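Local coordinates for protease LasA (Pseudomonas aeruginosa, PDB 3IT5), which is a secreted zinc metalloendopeptidase that cuts pentaglycine cross-links in staphylococcal peptidoglycan, preferring to cut after Gly-Gly and before Ala or Gly, and takes part in degrading host elastin, at residues N5-P10 / A137-Y142; L62-V67 / I106-C111; M82-V87 / L99-G104; Y142-G147 / R156-Y161. All blocks are in the same frame, centred on the assembly; numbering follows the deposited sequence.

Interaction 1 (N5-P10 / A137-Y142)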
loop_
_atom_site.group_PDB
_atom_site.type_symbol
_atom_site.label_atom_id
_atom_site.label_comp_id
_atom_site.label_asym_id
_atom_site.label_seq_id
_atom_site.Cartn_x
_atom_site.Cartn_y
_atom_site.Cartn_z
ATOM N N ASN A 5 9.906 -12.291 3.106
ATOM C CA ASN A 5 10.954 -11.359 3.539
ATOM C C ASN A 5 11.243 -10.253 2.510
ATOM O O ASN A 5 12.227 -9.519 2.633
ATOM C CB ASN A 5 12.243 -12.131 3.849
ATOM C CG ASN A 5 12.850 -12.771 2.615
ATOM O OD1 ASN A 5 12.163 -12.997 1.616
ATOM N ND2 ASN A 5 14.150 -13.059 2.672
ATOM N N LEU A 6 10.385 -10.149 1.496
ATOM C CA LEU A 6 10.578 -9.201 0.396
ATOM C C LEU A 6 9.995 -7.822 0.678
ATOM O O LEU A 6 10.555 -6.807 0.250
ATOM C CB LEU A 6 9.996 -9.759 -0.912
ATOM C CG LEU A 6 10.141 -8.928 -2.198
ATOM C CD1 LEU A 6 11.604 -8.593 -2.516
ATOM C CD2 LEU A 6 9.493 -9.639 -3.366
ATOM N N MET A 7 8.881 -7.789 1.405
ATOM C CA MET A 7 8.106 -6.562 1.560
ATOM C C MET A 7 7.791 -6.159 2.994
ATOM O O MET A 7 7.539 -7.004 3.856
ATOM C CB MET A 7 6.808 -6.655 0.755
ATOM C CG MET A 7 7.002 -6.380 -0.717
ATOM S SD MET A 7 5.500 -6.620 -1.658
ATOM C CE MET A 7 5.697 -8.330 -2.127
ATOM N N GLN A 8 7.825 -4.848 3.223
ATOM C CA GLN A 8 7.302 -4.217 4.428
ATOM C C GLN A 8 6.067 -3.399 4.030
ATOM O O GLN A 8 5.750 -3.290 2.843
ATOM C CB GLN A 8 8.362 -3.300 5.062
ATOM C CG GLN A 8 8.814 -2.144 4.157
ATOM C CD GLN A 8 9.299 -0.927 4.920
ATOM O OE1 GLN A 8 8.664 0.129 4.882
ATOM N NE2 GLN A 8 10.418 -1.059 5.610
ATOM N N LEU A 9 5.384 -2.819 5.014
ATOM C CA LEU A 9 4.250 -1.925 4.757
ATOM C C LEU A 9 4.728 -0.595 4.150
ATOM O O LEU A 9 5.821 -0.124 4.485
ATOM C CB LEU A 9 3.462 -1.681 6.052
ATOM C CG LEU A 9 2.842 -2.917 6.715
ATOM C CD1 LEU A 9 2.577 -2.670 8.208
ATOM C CD2 LEU A 9 1.566 -3.367 5.990
ATOM N N PRO A 10 3.912 0.013 3.259
ATOM C CA PRO A 10 4.328 1.207 2.502
ATOM C C PRO A 10 4.278 2.538 3.271
ATOM O O PRO A 10 3.850 3.562 2.722
ATOM C CB PRO A 10 3.357 1.215 1.314
ATOM C CG PRO A 10 2.121 0.595 1.852
ATOM C CD PRO A 10 2.572 -0.451 2.845
ATOM N N ALA A 137 -0.175 -12.853 1.117
ATOM C CA ALA A 137 1.037 -12.032 0.997
ATOM C C ALA A 137 1.525 -11.497 2.347
ATOM O O ALA A 137 0.719 -11.107 3.195
ATOM C CB ALA A 137 0.812 -10.888 0.021
ATOM N N SER A 138 2.844 -11.488 2.540
ATOM C CA SER A 138 3.443 -10.926 3.756
ATOM C C SER A 138 3.963 -9.499 3.562
ATOM O O SER A 138 4.590 -9.180 2.551
ATOM C CB SER A 138 4.572 -11.811 4.291
ATOM O OG SER A 138 4.070 -12.992 4.892
ATOM N N PHE A 139 3.676 -8.655 4.546
ATOM C CA PHE A 139 4.223 -7.313 4.634
ATOM C C PHE A 139 4.767 -7.197 6.042
ATOM O O PHE A 139 4.002 -7.051 7.000
ATOM C CB PHE A 139 3.136 -6.270 4.374
ATOM C CG PHE A 139 2.588 -6.311 2.977
ATOM C CD1 PHE A 139 1.420 -7.012 2.697
ATOM C CD2 PHE A 139 3.251 -5.665 1.938
ATOM C CE1 PHE A 139 0.912 -7.064 1.402
ATOM C CE2 PHE A 139 2.755 -5.709 0.638
ATOM C CZ PHE A 139 1.578 -6.413 0.370
ATOM N N GLY A 140 6.089 -7.309 6.164
ATOM C CA GLY A 140 6.723 -7.524 7.464
ATOM C C GLY A 140 6.281 -8.874 8.007
ATOM O O GLY A 140 6.206 -9.846 7.249
ATOM N N PRO A 141 5.960 -8.941 9.316
ATOM C CA PRO A 141 5.480 -10.184 9.920
ATOM C C PRO A 141 4.037 -10.530 9.527
ATOM O O PRO A 141 3.616 -11.678 9.697
ATOM C CB PRO A 141 5.566 -9.894 11.424
ATOM C CG PRO A 141 5.374 -8.411 11.524
ATOM C CD PRO A 141 6.055 -7.846 10.302
ATOM N N TYR A 142 3.298 -9.545 9.008
ATOM C CA TYR A 142 1.868 -9.704 8.711
ATOM C C TYR A 142 1.590 -10.493 7.435
ATOM O O TYR A 142 2.138 -10.184 6.368
ATOM C CB TYR A 142 1.167 -8.343 8.601
ATOM C CG TYR A 142 1.374 -7.417 9.777
ATOM C CD1 TYR A 142 0.811 -7.697 11.022
ATOM C CD2 TYR A 142 2.119 -6.249 9.637
ATOM C CE1 TYR A 142 1.004 -6.840 12.106
ATOM C CE2 TYR A 142 2.317 -5.390 10.711
ATOM C CZ TYR A 142 1.757 -5.692 11.941
ATOM O OH TYR A 142 1.942 -4.841 13.002
HETATM O O HOH W 1 7.195 -9.929 1.642
#
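Met7 meets the 137-142 hairpin through both its backbone and its side chain. Its N gives its hydrogen to a water 2.7 Å away, and the same water donates to Ser138 O, so a single solvent molecule joins the two main chains. Its carbonyl O takes a nearly straight bond from Gly140 N (2.7 Å, 174° at the hydrogen). The unbranched side chain, with CG beside the backbone N and anti to the carbonyl carbon (chi1 -80°), runs alongside that of Phe139, both pointing the same way, and SD comes within 3.7 Å of Phe139 CE2, an oblique Met-aromatic contact that suits a soft sulfur in a buried place. Strand 138-139 turns back here into strand 142-145 through a type II' beta turn from Phe139 to Tyr142; Gly140 supplies the positive phi (64°) at its second position, where a CB would also run into the ring of Pro141. Gln8 follows, its backbone O lying at the edge of the Phe139 ring, 3.6 Å from CD2. Leu9 then uses its fork to touch two aromatic side chains, each crossing it at about a right angle: CD2 reaches Phe139 CB (3.7 Å), while CD1 approaches Tyr142 CE2 at the same distance.

Interaction 2 (L62-V67 / I106-C111)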
loop_
_atom_site.group_PDB
_atom_site.type_symbol
_atom_site.label_atom_id
_atom_site.label_comp_id
_atom_site.label_asym_id
_atom_site.label_seq_id
_atom_site.Cartn_x
_atom_site.Cartn_y
_atom_site.Cartn_z
ATOM N N LEU A 62 4.946 7.509 -13.063
ATOM C CA LEU A 62 3.928 7.504 -14.118
ATOM C C LEU A 62 3.252 8.865 -14.274
ATOM O O LEU A 62 2.821 9.229 -15.367
ATOM C CB LEU A 62 2.886 6.409 -13.846
ATOM C CG LEU A 62 3.333 4.975 -14.161
ATOM C CD1 LEU A 62 2.799 3.971 -13.147
ATOM C CD2 LEU A 62 2.935 4.582 -15.575
ATOM N N SER A 63 3.170 9.607 -13.170
ATOM C CA SER A 63 2.565 10.934 -13.139
ATOM C C SER A 63 2.859 11.584 -11.788
ATOM O O SER A 63 3.425 10.940 -10.901
ATOM C CB SER A 63 1.051 10.841 -13.354
ATOM O OG SER A 63 0.410 10.295 -12.212
ATOM N N ARG A 64 2.455 12.844 -11.627
ATOM C CA ARG A 64 2.622 13.576 -10.358
ATOM C C ARG A 64 1.957 12.888 -9.156
ATOM O O ARG A 64 2.261 13.206 -8.001
ATOM C CB ARG A 64 2.108 15.022 -10.496
ATOM C CG ARG A 64 0.595 15.175 -10.694
ATOM C CD ARG A 64 0.211 16.601 -11.100
ATOM N NE ARG A 64 0.262 17.530 -9.970
ATOM C CZ ARG A 64 -0.801 18.009 -9.329
ATOM N NH1 ARG A 64 -2.028 17.678 -9.707
ATOM N NH2 ARG A 64 -0.634 18.838 -8.307
ATOM N N CYS A 65 1.057 11.946 -9.434
ATOM C CA CYS A 65 0.275 11.297 -8.389
ATOM C C CYS A 65 0.330 9.761 -8.394
ATOM O O CYS A 65 -0.450 9.106 -7.692
ATOM C CB CYS A 65 -1.176 11.789 -8.453
ATOM S SG CYS A 65 -2.234 10.987 -9.667
ATOM N N GLN A 66 1.254 9.189 -9.167
ATOM C CA GLN A 66 1.379 7.727 -9.239
ATOM C C GLN A 66 2.810 7.244 -9.456
ATOM O O GLN A 66 3.547 7.801 -10.279
ATOM C CB GLN A 66 0.459 7.136 -10.314
ATOM C CG GLN A 66 0.156 5.652 -10.100
ATOM C CD GLN A 66 -0.819 5.064 -11.106
ATOM O OE1 GLN A 66 -1.644 4.218 -10.752
ATOM N NE2 GLN A 66 -0.718 5.487 -12.363
ATOM N N VAL A 67 3.167 6.191 -8.715
ATOM C CA VAL A 67 4.512 5.604 -8.696
ATOM C C VAL A 67 4.397 4.081 -8.645
ATOM O O VAL A 67 3.493 3.543 -7.996
ATOM C CB VAL A 67 5.323 6.087 -7.453
ATOM C CG1 VAL A 67 6.591 5.251 -7.240
ATOM C CG2 VAL A 67 5.689 7.561 -7.578
ATOM N N ILE A 106 -7.880 16.738 -3.333
ATOM C CA ILE A 106 -8.541 15.826 -4.274
ATOM C C ILE A 106 -8.046 16.004 -5.714
ATOM O O ILE A 106 -8.090 15.078 -6.523
ATOM C CB ILE A 106 -10.091 15.982 -4.215
ATOM C CG1 ILE A 106 -10.784 14.715 -4.735
ATOM C CG2 ILE A 106 -10.556 17.244 -4.965
ATOM C CD1 ILE A 106 -12.253 14.581 -4.330
ATOM N N ASN A 107 -7.575 17.210 -6.015
ATOM C CA ASN A 107 -7.149 17.579 -7.355
ATOM C C ASN A 107 -5.934 16.759 -7.769
ATOM O O ASN A 107 -5.927 16.122 -8.829
ATOM C CB ASN A 107 -6.851 19.084 -7.403
ATOM C CG ASN A 107 -7.828 19.905 -6.552
ATOM O OD1 ASN A 107 -7.951 19.698 -5.335
ATOM N ND2 ASN A 107 -8.523 20.829 -7.185
ATOM N N THR A 108 -4.917 16.772 -6.913
ATOM C CA THR A 108 -3.727 15.954 -7.116
ATOM C C THR A 108 -4.069 14.482 -6.904
ATOM O O THR A 108 -3.675 13.636 -7.706
ATOM C CB THR A 108 -2.583 16.390 -6.191
ATOM O OG1 THR A 108 -2.372 17.801 -6.344
ATOM C CG2 THR A 108 -1.293 15.644 -6.530
ATOM N N ALA A 109 -4.832 14.198 -5.847
ATOM C CA ALA A 109 -5.257 12.836 -5.510
ATOM C C ALA A 109 -5.836 12.059 -6.691
ATOM O O ALA A 109 -5.717 10.830 -6.763
ATOM C CB ALA A 109 -6.254 12.862 -4.351
ATOM N N LEU A 110 -6.457 12.780 -7.617
ATOM C CA LEU A 110 -7.087 12.149 -8.764
ATOM C C LEU A 110 -6.542 12.709 -10.077
ATOM O O LEU A 110 -7.304 13.008 -10.990
ATOM C CB LEU A 110 -8.619 12.293 -8.680
ATOM C CG LEU A 110 -9.307 11.771 -7.410
ATOM C CD1 LEU A 110 -10.734 12.254 -7.346
ATOM C CD2 LEU A 110 -9.254 10.241 -7.296
ATOM N N CYS A 111 -5.217 12.833 -10.169
ATOM C CA CYS A 111 -4.558 13.313 -11.396
ATOM C C CYS A 111 -4.802 12.387 -12.596
ATOM O O CYS A 111 -4.796 12.828 -13.754
ATOM C CB CYS A 111 -3.051 13.521 -11.167
ATOM S SG CYS A 111 -1.985 12.059 -11.379
#
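Cys65 and Cys111 bring their CA atoms to 6.0 Å where a tight connection, a type I beta turn from Ser63 to Gln66, faces the chain leaving the short helix 106-109. A disulfide joins them, SG to SG 2.0 Å with a chi3 of -80°, close to the 90° magnitude that such a bond prefers. In both cysteines SG stands between the backbone N and the carbonyl carbon, which turns the two sulfurs toward each other. Cys65 CB also lies against Thr108 O, the carbonyl that accepts the backbone N-H of Cys111. The 62-67 segment is the bend between strands 57-63 and 66-70 of the large antiparallel sheet in the M23 peptidase domain, with a classic beta bulge where Leu62 and Ser63 both face Gln66. Ser63, small and polar, closes an ST turn: its OG accepts from Cys65 N at 3.3 Å, lies 3.1 Å from Cys111 SG, and is also hydrogen-bonded to Glu112. On the exposed side, the long Arg64 side chain reaches Thr108, bending at chi3 on the way. Its guanidinium lays one face against Thr108 CG2, while NH2 makes a weak, strongly bent hydrogen bond to Thr108 OG1 (2.8 Å, 115°). Threonine offers both a methyl and a hydroxyl for this, and the hydroxyl has a second partner in Asn105.

Interaction 3 (M82-V87 / L99-G104)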
loop_
_atom_site.group_PDB
_atom_site.type_symbol
_atom_site.label_atom_id
_atom_site.label_comp_id
_atom_site.label_asym_id
_atom_site.label_seq_id
_atom_site.Cartn_x
_atom_site.Cartn_y
_atom_site.Cartn_z
ATOM N N MET A 82 -0.777 9.811 -4.872
ATOM C CA MET A 82 0.505 10.333 -4.400
ATOM C C MET A 82 0.619 11.831 -4.650
ATOM O O MET A 82 -0.144 12.404 -5.431
ATOM C CB MET A 82 1.666 9.612 -5.090
ATOM C CG MET A 82 1.812 8.138 -4.741
ATOM S SD MET A 82 2.306 7.862 -3.032
ATOM C CE MET A 82 3.937 8.619 -2.994
ATOM N N ASP A 83 1.574 12.458 -3.972
ATOM C CA ASP A 83 1.877 13.871 -4.160
ATOM C C ASP A 83 3.338 14.089 -3.788
ATOM O O ASP A 83 3.936 13.252 -3.108
ATOM C CB ASP A 83 0.953 14.736 -3.287
ATOM C CG ASP A 83 1.035 16.226 -3.617
ATOM O OD1 ASP A 83 1.464 16.594 -4.734
ATOM O OD2 ASP A 83 0.660 17.038 -2.747
ATOM N N GLN A 84 3.913 15.196 -4.258
ATOM C CA GLN A 84 5.261 15.614 -3.870
ATOM C C GLN A 84 6.277 14.482 -4.074
ATOM O O GLN A 84 7.092 14.177 -3.190
ATOM C CB GLN A 84 5.258 16.127 -2.419
ATOM C CG GLN A 84 4.289 17.297 -2.177
ATOM C CD GLN A 84 4.230 17.752 -0.725
ATOM O OE1 GLN A 84 5.154 17.525 0.053
ATOM N NE2 GLN A 84 3.137 18.412 -0.361
ATOM N N ILE A 85 6.211 13.866 -5.253
ATOM C CA ILE A 85 7.079 12.743 -5.601
ATOM C C ILE A 85 8.546 13.162 -5.594
ATOM O O ILE A 85 8.942 14.120 -6.263
ATOM C CB ILE A 85 6.679 12.092 -6.950
ATOM C CG1 ILE A 85 5.214 11.631 -6.890
ATOM C CG2 ILE A 85 7.614 10.921 -7.280
ATOM C CD1 ILE A 85 4.730 10.865 -8.120
ATOM N N GLN A 86 9.338 12.449 -4.801
ATOM C CA GLN A 86 10.739 12.789 -4.618
ATOM C C GLN A 86 11.692 11.708 -5.141
ATOM O O GLN A 86 12.853 11.635 -4.733
ATOM C CB GLN A 86 11.022 13.137 -3.154
ATOM C CG GLN A 86 10.765 12.025 -2.159
ATOM C CD GLN A 86 11.324 12.349 -0.788
ATOM O OE1 GLN A 86 11.015 13.391 -0.211
ATOM N NE2 GLN A 86 12.149 11.452 -0.258
ATOM N N VAL A 87 11.187 10.878 -6.049
ATOM C CA VAL A 87 12.013 9.881 -6.739
ATOM C C VAL A 87 11.876 10.054 -8.257
ATOM O O VAL A 87 10.955 10.737 -8.724
ATOM C CB VAL A 87 11.689 8.425 -6.295
ATOM C CG1 VAL A 87 12.307 8.129 -4.922
ATOM C CG2 VAL A 87 10.189 8.163 -6.292
ATOM N N LEU A 99 9.020 7.866 -1.030
ATOM C CA LEU A 99 8.610 8.138 -2.411
ATOM C C LEU A 99 7.929 9.495 -2.540
ATOM O O LEU A 99 7.891 10.080 -3.627
ATOM C CB LEU A 99 7.662 7.041 -2.906
ATOM C CG LEU A 99 8.117 5.582 -2.776
ATOM C CD1 LEU A 99 7.078 4.642 -3.389
ATOM C CD2 LEU A 99 9.478 5.370 -3.427
ATOM N N GLY A 100 7.377 9.975 -1.425
ATOM C CA GLY A 100 6.672 11.249 -1.379
ATOM C C GLY A 100 5.687 11.289 -0.224
ATOM O O GLY A 100 6.001 10.878 0.899
ATOM N N VAL A 101 4.490 11.791 -0.507
ATOM C CA VAL A 101 3.401 11.812 0.469
ATOM C C VAL A 101 2.126 11.375 -0.226
ATOM O O VAL A 101 2.065 11.388 -1.461
ATOM C CB VAL A 101 3.194 13.226 1.085
ATOM C CG1 VAL A 101 4.335 13.585 2.040
ATOM C CG2 VAL A 101 3.057 14.291 -0.009
ATOM N N TYR A 102 1.115 10.969 0.541
ATOM C CA TYR A 102 -0.211 10.842 -0.049
ATOM C C TYR A 102 -0.852 12.224 -0.129
ATOM O O TYR A 102 -0.528 13.111 0.663
ATOM C CB TYR A 102 -1.093 9.788 0.642
ATOM C CG TYR A 102 -1.401 9.983 2.113
ATOM C CD1 TYR A 102 -2.437 10.821 2.527
ATOM C CD2 TYR A 102 -0.697 9.278 3.089
ATOM C CE1 TYR A 102 -2.739 10.982 3.879
ATOM C CE2 TYR A 102 -0.993 9.428 4.445
ATOM C CZ TYR A 102 -2.011 10.280 4.831
ATOM O OH TYR A 102 -2.303 10.432 6.165
ATOM N N ALA A 103 -1.731 12.414 -1.109
ATOM C CA ALA A 103 -2.250 13.746 -1.427
ATOM C C ALA A 103 -3.261 14.268 -0.403
ATOM O O ALA A 103 -4.129 13.527 0.068
ATOM C CB ALA A 103 -2.843 13.763 -2.838
ATOM N N GLY A 104 -3.124 15.548 -0.061
ATOM C CA GLY A 104 -4.062 16.230 0.841
ATOM C C GLY A 104 -5.066 17.104 0.109
ATOM O O GLY A 104 -5.822 17.853 0.735
HETATM O O HOH W 2 -0.484 16.555 -0.178
#
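Backbone hydrogen bonds hold Asp83 and Val101 together as an antiparallel hydrogen-bonded pair: Asp83 N gives to Val101 O (2.8 Å), and Val101 N returns a straighter bond to Asp83 O. Beyond them, Gln86 N reaches Leu99 O at 3.0 Å from above the carbonyl plane, 44° out of it, after segment 82-87 has left its strand. These bonds join the end of strand 75-83 to strand 98-102 in the large sheet of the M23 domain. A classic beta bulge interrupts the latter strand, Leu99 and Gly100 both facing Val51, and Gly100 suits it because a CB there would collide with Asp83 O and Gln84 O. Apolar contacts lie to either side of the backbone. On the buried side the flexible Met82 chain, bent at chi2 and chi3 (-68° and -64°), curls back so that CE touches Leu99 CB at 4.0 Å; Val87 CG2 meets Leu99 CD2 similarly. On the outer side Val101 CG2 lies along the side chain of Gln84, from CB to the amide carbon CD (3.7 Å), and Asp83 CB abuts the small Ala103. A water adds an indirect link: Asp83 OD2 accepts from it, and it in turn accepts from Gly104 N at 2.8 Å.

Interaction 4 (Y142-G147 / R156-Y161)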
loop_
_atom_site.group_PDB
_atom_site.type_symbol
_atom_site.label_atom_id
_atom_site.label_comp_id
_atom_site.label_asym_id
_atom_site.label_seq_id
_atom_site.Cartn_x
_atom_site.Cartn_y
_atom_site.Cartn_z
ATOM N N TYR A 142 3.298 -9.545 9.008
ATOM C CA TYR A 142 1.868 -9.704 8.711
ATOM C C TYR A 142 1.590 -10.493 7.435
ATOM O O TYR A 142 2.138 -10.184 6.368
ATOM C CB TYR A 142 1.167 -8.343 8.601
ATOM C CG TYR A 142 1.374 -7.417 9.777
ATOM C CD1 TYR A 142 0.811 -7.697 11.022
ATOM C CD2 TYR A 142 2.119 -6.249 9.637
ATOM C CE1 TYR A 142 1.004 -6.840 12.106
ATOM C CE2 TYR A 142 2.317 -5.390 10.711
ATOM C CZ TYR A 142 1.757 -5.692 11.941
ATOM O OH TYR A 142 1.942 -4.841 13.002
ATOM N N ARG A 143 0.736 -11.505 7.562
ATOM C CA ARG A 143 0.150 -12.188 6.417
ATOM C C ARG A 143 -1.281 -11.692 6.269
ATOM O O ARG A 143 -2.058 -11.714 7.226
ATOM C CB ARG A 143 0.162 -13.708 6.613
ATOM C CG ARG A 143 -0.510 -14.488 5.483
ATOM C CD ARG A 143 -0.660 -15.964 5.823
ATOM N NE ARG A 143 0.612 -16.678 5.729
ATOM C CZ ARG A 143 0.747 -18.001 5.788
ATOM N NH1 ARG A 143 -0.315 -18.787 5.939
ATOM N NH2 ARG A 143 1.954 -18.544 5.688
ATOM N N ILE A 144 -1.624 -11.239 5.070
ATOM C CA ILE A 144 -2.952 -10.685 4.817
ATOM C C ILE A 144 -3.938 -11.755 4.332
ATOM O O ILE A 144 -3.605 -12.601 3.492
ATOM C CB ILE A 144 -2.884 -9.452 3.863
ATOM C CG1 ILE A 144 -4.275 -8.862 3.595
ATOM C CG2 ILE A 144 -2.174 -9.795 2.562
ATOM C CD1 ILE A 144 -4.240 -7.439 3.036
ATOM N N ASN A 145 -5.132 -11.735 4.913
ATOM C CA ASN A 145 -6.247 -12.513 4.403
ATOM C C ASN A 145 -7.254 -11.559 3.778
ATOM O O ASN A 145 -7.651 -10.560 4.389
ATOM C CB ASN A 145 -6.902 -13.337 5.509
ATOM C CG ASN A 145 -7.789 -14.450 4.968
ATOM O OD1 ASN A 145 -7.298 -15.461 4.456
ATOM N ND2 ASN A 145 -9.102 -14.282 5.106
ATOM N N VAL A 146 -7.642 -11.884 2.551
ATOM C CA VAL A 146 -8.543 -11.080 1.739
ATOM C C VAL A 146 -10.018 -11.381 2.067
ATOM O O VAL A 146 -10.418 -12.545 2.163
ATOM C CB VAL A 146 -8.198 -11.312 0.234
ATOM C CG1 VAL A 146 -9.423 -11.466 -0.639
ATOM C CG2 VAL A 146 -7.238 -10.232 -0.277
ATOM N N GLY A 147 -10.808 -10.319 2.242
ATOM C CA GLY A 147 -12.245 -10.422 2.538
ATOM C C GLY A 147 -13.082 -10.932 1.373
ATOM O O GLY A 147 -12.543 -11.304 0.331
ATOM N N ARG A 156 -13.218 -10.671 10.964
ATOM C CA ARG A 156 -13.322 -12.123 10.858
ATOM C C ARG A 156 -12.894 -12.636 9.476
ATOM O O ARG A 156 -12.420 -13.767 9.352
ATOM C CB ARG A 156 -14.750 -12.571 11.183
ATOM C CG ARG A 156 -15.036 -12.650 12.678
ATOM C CD ARG A 156 -16.463 -12.253 13.030
ATOM N NE ARG A 156 -17.466 -13.201 12.548
ATOM C CZ ARG A 156 -18.458 -12.898 11.714
ATOM N NH1 ARG A 156 -18.605 -11.662 11.259
ATOM N NH2 ARG A 156 -19.321 -13.835 11.346
ATOM N N ARG A 157 -13.054 -11.802 8.449
ATOM C CA ARG A 157 -12.722 -12.186 7.070
ATOM C C ARG A 157 -11.486 -11.467 6.534
ATOM O O ARG A 157 -10.670 -12.068 5.834
ATOM C CB ARG A 157 -13.903 -11.935 6.132
ATOM C CG ARG A 157 -15.205 -12.581 6.575
ATOM C CD ARG A 157 -16.316 -12.282 5.589
ATOM N NE ARG A 157 -17.592 -12.119 6.280
ATOM C CZ ARG A 157 -18.263 -10.974 6.362
ATOM N NH1 ARG A 157 -17.802 -9.876 5.775
ATOM N NH2 ARG A 157 -19.411 -10.934 7.024
ATOM N N TYR A 158 -11.372 -10.179 6.849
ATOM C CA TYR A 158 -10.219 -9.375 6.448
ATOM C C TYR A 158 -9.364 -9.063 7.665
ATOM O O TYR A 158 -9.857 -8.508 8.650
ATOM C CB TYR A 158 -10.664 -8.070 5.780
ATOM C CG TYR A 158 -9.515 -7.176 5.358
ATOM C CD1 TYR A 158 -8.725 -7.503 4.259
ATOM C CD2 TYR A 158 -9.214 -6.009 6.064
ATOM C CE1 TYR A 158 -7.667 -6.695 3.870
ATOM C CE2 TYR A 158 -8.154 -5.191 5.681
ATOM C CZ TYR A 158 -7.388 -5.542 4.575
ATOM O OH TYR A 158 -6.341 -4.748 4.173
ATOM N N TYR A 159 -8.084 -9.415 7.590
ATOM C CA TYR A 159 -7.166 -9.196 8.701
ATOM C C TYR A 159 -5.696 -9.249 8.288
ATOM O O TYR A 159 -5.341 -9.837 7.262
ATOM C CB TYR A 159 -7.432 -10.206 9.832
ATOM C CG TYR A 159 -7.450 -11.657 9.384
ATOM C CD1 TYR A 159 -6.271 -12.398 9.304
ATOM C CD2 TYR A 159 -8.647 -12.286 9.041
ATOM C CE1 TYR A 159 -6.281 -13.731 8.894
ATOM C CE2 TYR A 159 -8.670 -13.614 8.628
ATOM C CZ TYR A 159 -7.485 -14.330 8.555
ATOM O OH TYR A 159 -7.504 -15.643 8.137
ATOM N N PHE A 160 -4.856 -8.621 9.102
ATOM C CA PHE A 160 -3.413 -8.760 9.014
ATOM C C PHE A 160 -2.987 -9.660 10.172
ATOM O O PHE A 160 -3.126 -9.279 11.336
ATOM C CB PHE A 160 -2.736 -7.390 9.134
ATOM C CG PHE A 160 -2.985 -6.475 7.960
ATOM C CD1 PHE A 160 -2.005 -6.292 6.987
ATOM C CD2 PHE A 160 -4.192 -5.791 7.828
ATOM C CE1 PHE A 160 -2.227 -5.448 5.899
ATOM C CE2 PHE A 160 -4.425 -4.946 6.742
ATOM C CZ PHE A 160 -3.445 -4.772 5.779
ATOM N N TYR A 161 -2.500 -10.862 9.865
ATOM C CA TYR A 161 -2.069 -11.777 10.923
ATOM C C TYR A 161 -0.563 -11.720 11.139
ATOM O O TYR A 161 0.218 -12.094 10.253
ATOM C CB TYR A 161 -2.533 -13.219 10.660
ATOM C CG TYR A 161 -2.059 -14.211 11.709
ATOM C CD1 TYR A 161 -2.652 -14.257 12.972
ATOM C CD2 TYR A 161 -1.009 -15.093 11.441
ATOM C CE1 TYR A 161 -2.218 -15.158 13.941
ATOM C CE2 TYR A 161 -0.566 -15.999 12.406
ATOM C CZ TYR A 161 -1.178 -16.026 13.651
ATOM O OH TYR A 161 -0.755 -16.914 14.613
#
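Ile144 and Phe160 face each other as a non-hydrogen-bonded pair on the buried side of an antiparallel hairpin, with 149° between the N-to-C directions of the short strand segments 142-145 and 159-161. Extended with CG1 anti to the backbone N (chi1 -180°), Ile144 brings CD1 to two aromatic rings, 3.6 Å from Tyr158 CE1 and 3.9 Å from Phe160 CZ. Tyr142 crosses Phe160 at about a right angle and sets its CB at the edge of that ring. The flat rings and slim isoleucine tip fill this side closely; Phe160 also packs edge-to-face on Phe35, and Tyr158 lies near the zinc site, its side chain about 7 Å from that of His23, a zinc ligand. The opposite face is more open: Arg143 and Tyr161 point their ends away from the contact. Before the second strand, Arg157 turns its end away to a salt bridge with Asp152. One close contact remains on the open face. Asn145 CB sits over the face of the Tyr159 ring, 3.5 Å from its centroid, a CH-pi contact with amide and ring planes only 13° apart. Asn145 ND2 then donates to Arg157 O (2.8 Å), in the plane of the amide, while OD1 accepts from Gln135. With its amide gripped at both ends, Asn145 has its rotation fixed, so a polar residue can continue the pairing beyond the last backbone bond, the weak one from Tyr159 N to Asn145 O.

Near the N terminus, interaction 1 opens in the loop before strand 16-19 and closes only at strand 138-139, so its long loop takes in most of the large sheet and the M23 region. Interaction 2 is nested within it, running from the bend after strand 57-63 to helix 106-109, and interaction 3 is nested again within interaction 2. These inner two touch, Cys65 O, in the turn between strands 57-63 and 66-70, lying 2.9 Å from Met82 N, with centres 9 Å apart. Interaction 4 follows in series, a hairpin with a long connection, sharing Tyr142 with interaction 1. Together, 1 and 4 tie the N-terminal segment to the four-stranded sheet, across the chain's centre from 2 and 3.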